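Local coordinates for protein mRNA interferase toxin RelE (Escherichia coli, PDB 4FXI) that cleaves mRNA in the ribosomal A site as the toxin of a type II toxin-antitoxin system, inhibiting translation during amino acid starvation, at residues 5-10 and 28-33. The protein carries 1 engineered substitution. Sequence-based numbering, arbitrary orientation.
Sequences LDFDER and KKLVEV
Asp8 OD1 accepts two hydrogen bonds just past strand 4-7, whose Leu5 and Phe7 meet Leu30 of helix 20-35. One comes from the backbone N of Arg10, 2.8 Å from Asp8 OD1 on its anti side. This is the N-cap bond of the helix that starts after Asp8. The other comes from Arg10 NE, also 2.8 Å from Asp8 OD1 but on the syn side. The second carboxylate oxygen is held too: Arg10 NH2 lies 2.9 Å from Asp8 OD2, and the N-H points almost straight at it (170°). The guanidinium thus meets the carboxylate side-on. Together the three bonds fix the rotation of the Asp8 carboxylate, and the nearby positive charge probably favours its ionised form.

Between the segments the contact is small and wholly apolar. Leu30 carries the helix side, chiefly with CD2. CD2 of Leu30 is anti to CA, with CG anti to the backbone N (chi1 -174°), which extends this branch toward the strand. Leu5 CD1 meets Leu30 CD2 at 4.3 Å, methyl to methyl. Leu30 CD2 also comes obliquely to the Phe7 ring, with Phe7 CZ 4.3 Å away.

On the far side of the helix, Lys28 NZ lies above the Glu32 carboxylate plane, 3.3 Å from Glu32 OE1, in a longer salt bridge spanning one helical turn.

Strand 4-7 runs parallel to strand 72-78, where Leu5 and Phe7 both touch Val75. The Phe7 ring also meets Trp15 of helix 9-17. In this member of the RelE/ParE toxin family, helix 20-35 lies against the mixed sheet. Its Leu30 bridges the two outermost strands, touching strand 4-7 and Ile53 of strand 52-54.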
loop_
_atom_site.group_PDB
_atom_site.type_symbol
_atom_site.label_atom_id
_atom_site.label_comp_id
_atom_site.label_asym_id
_atom_site.label_seq_id
_atom_site.Cartn_x
_atom_site.Cartn_y
_atom_site.Cartn_z
ATOM N N LEU A 5 -0.166 -11.419 4.145
ATOM C CA LEU A 5 -0.654 -10.363 3.255
ATOM C C LEU A 5 -2.147 -10.505 2.978
ATOM O O LEU A 5 -2.651 -11.618 2.830
ATOM C CB LEU A 5 0.118 -10.397 1.924
ATOM C CG LEU A 5 -0.369 -9.490 0.785
ATOM C CD1 LEU A 5 -0.151 -8.005 1.121
ATOM C CD2 LEU A 5 0.334 -9.838 -0.518
ATOM N N ASP A 6 -2.849 -9.376 2.906
ATOM C CA ASP A 6 -4.256 -9.376 2.532
ATOM C C ASP A 6 -4.512 -8.087 1.758
ATOM O O ASP A 6 -3.812 -7.096 1.964
ATOM C CB ASP A 6 -5.140 -9.438 3.786
ATOM C CG ASP A 6 -6.608 -9.682 3.459
ATOM O OD1 ASP A 6 -6.892 -10.343 2.436
ATOM O OD2 ASP A 6 -7.474 -9.217 4.226
ATOM N N PHE A 7 -5.497 -8.108 0.865
ATOM C CA PHE A 7 -5.874 -6.934 0.078
ATOM C C PHE A 7 -7.325 -6.592 0.344
ATOM O O PHE A 7 -8.171 -7.491 0.456
ATOM C CB PHE A 7 -5.805 -7.248 -1.423
ATOM C CG PHE A 7 -4.438 -7.150 -2.019
ATOM C CD1 PHE A 7 -3.544 -8.203 -1.915
ATOM C CD2 PHE A 7 -4.059 -6.030 -2.724
ATOM C CE1 PHE A 7 -2.277 -8.111 -2.484
ATOM C CE2 PHE A 7 -2.796 -5.933 -3.298
ATOM C CZ PHE A 7 -1.907 -6.984 -3.183
ATOM N N ASP A 8 -7.623 -5.297 0.406
ATOM C CA ASP A 8 -8.996 -4.840 0.248
ATOM C C ASP A 8 -9.433 -5.254 -1.144
ATOM O O ASP A 8 -8.642 -5.167 -2.087
ATOM C CB ASP A 8 -9.058 -3.315 0.358
ATOM C CG ASP A 8 -10.476 -2.784 0.298
ATOM O OD1 ASP A 8 -11.037 -2.684 -0.810
ATOM O OD2 ASP A 8 -11.027 -2.450 1.366
ATOM N N GLU A 9 -10.680 -5.709 -1.274
ATOM C CA GLU A 9 -11.228 -6.135 -2.567
ATOM C C GLU A 9 -10.960 -5.111 -3.661
ATOM O O GLU A 9 -10.531 -5.459 -4.755
ATOM C CB GLU A 9 -12.737 -6.375 -2.467
ATOM C CG GLU A 9 -13.233 -6.812 -1.091
ATOM C CD GLU A 9 -12.995 -8.287 -0.802
ATOM O OE1 GLU A 9 -12.174 -8.917 -1.502
ATOM O OE2 GLU A 9 -13.637 -8.816 0.132
ATOM N N ARG A 10 -11.196 -3.839 -3.351
ATOM C CA ARG A 10 -10.993 -2.778 -4.330
ATOM C C ARG A 10 -9.517 -2.571 -4.633
ATOM O O ARG A 10 -9.143 -2.274 -5.768
ATOM C CB ARG A 10 -11.631 -1.476 -3.845
ATOM C CG ARG A 10 -13.120 -1.607 -3.614
ATOM C CD ARG A 10 -13.632 -0.579 -2.628
ATOM N NE ARG A 10 -13.144 -0.822 -1.271
ATOM C CZ ARG A 10 -13.727 -0.353 -0.174
ATOM N NH1 ARG A 10 -14.828 0.384 -0.272
ATOM N NH2 ARG A 10 -13.213 -0.619 1.019
ATOM N N LYS A 28 8.197 -5.962 -5.751
ATOM C CA LYS A 28 9.487 -6.155 -5.089
ATOM C C LYS A 28 9.518 -5.487 -3.722
ATOM O O LYS A 28 10.000 -6.066 -2.743
ATOM C CB LYS A 28 10.621 -5.608 -5.953
ATOM C CG LYS A 28 11.985 -5.691 -5.303
ATOM C CD LYS A 28 13.087 -5.313 -6.281
ATOM C CE LYS A 28 14.322 -4.791 -5.556
ATOM N NZ LYS A 28 14.804 -5.733 -4.512
ATOM N N LYS A 29 8.992 -4.268 -3.669
ATOM C CA LYS A 29 8.945 -3.488 -2.434
ATOM C C LYS A 29 7.933 -4.044 -1.423
ATOM O O LYS A 29 8.200 -4.090 -0.218
ATOM C CB LYS A 29 8.655 -2.020 -2.755
ATOM C CG LYS A 29 9.779 -1.327 -3.541
ATOM C CD LYS A 29 9.420 0.131 -3.837
ATOM C CE LYS A 29 10.595 0.894 -4.426
ATOM N NZ LYS A 29 11.718 0.989 -3.446
ATOM N N LEU A 30 6.776 -4.462 -1.914
ATOM C CA LEU A 30 5.778 -5.121 -1.077
ATOM C C LEU A 30 6.291 -6.406 -0.420
ATOM O O LEU A 30 6.041 -6.655 0.760
ATOM C CB LEU A 30 4.505 -5.392 -1.896
ATOM C CG LEU A 30 3.322 -5.954 -1.111
ATOM C CD1 LEU A 30 2.955 -5.024 0.038
ATOM C CD2 LEU A 30 2.124 -6.177 -2.030
ATOM N N VAL A 31 6.996 -7.236 -1.186
ATOM C CA VAL A 31 7.586 -8.453 -0.633
ATOM C C VAL A 31 8.608 -8.117 0.464
ATOM O O VAL A 31 8.656 -8.789 1.495
ATOM C CB VAL A 31 8.193 -9.331 -1.736
ATOM C CG1 VAL A 31 8.998 -10.483 -1.137
ATOM C CG2 VAL A 31 7.074 -9.871 -2.619
ATOM N N GLU A 32 9.393 -7.065 0.245
ATOM C CA GLU A 32 10.320 -6.574 1.275
ATOM C C GLU A 32 9.555 -6.107 2.514
ATOM O O GLU A 32 9.965 -6.357 3.655
ATOM C CB GLU A 32 11.161 -5.415 0.737
ATOM C CG GLU A 32 12.216 -5.842 -0.289
ATOM C CD GLU A 32 12.872 -4.659 -0.990
ATOM O OE1 GLU A 32 14.000 -4.832 -1.488
ATOM O OE2 GLU A 32 12.270 -3.563 -1.042
ATOM N N VAL A 33 8.460 -5.392 2.277
ATOM C CA VAL A 33 7.595 -4.926 3.359
ATOM C C VAL A 33 7.108 -6.075 4.238
ATOM O O VAL A 33 7.125 -5.977 5.447
ATOM C CB VAL A 33 6.403 -4.105 2.799
ATOM C CG1 VAL A 33 5.271 -3.995 3.807
ATOM C CG2 VAL A 33 6.872 -2.723 2.401
#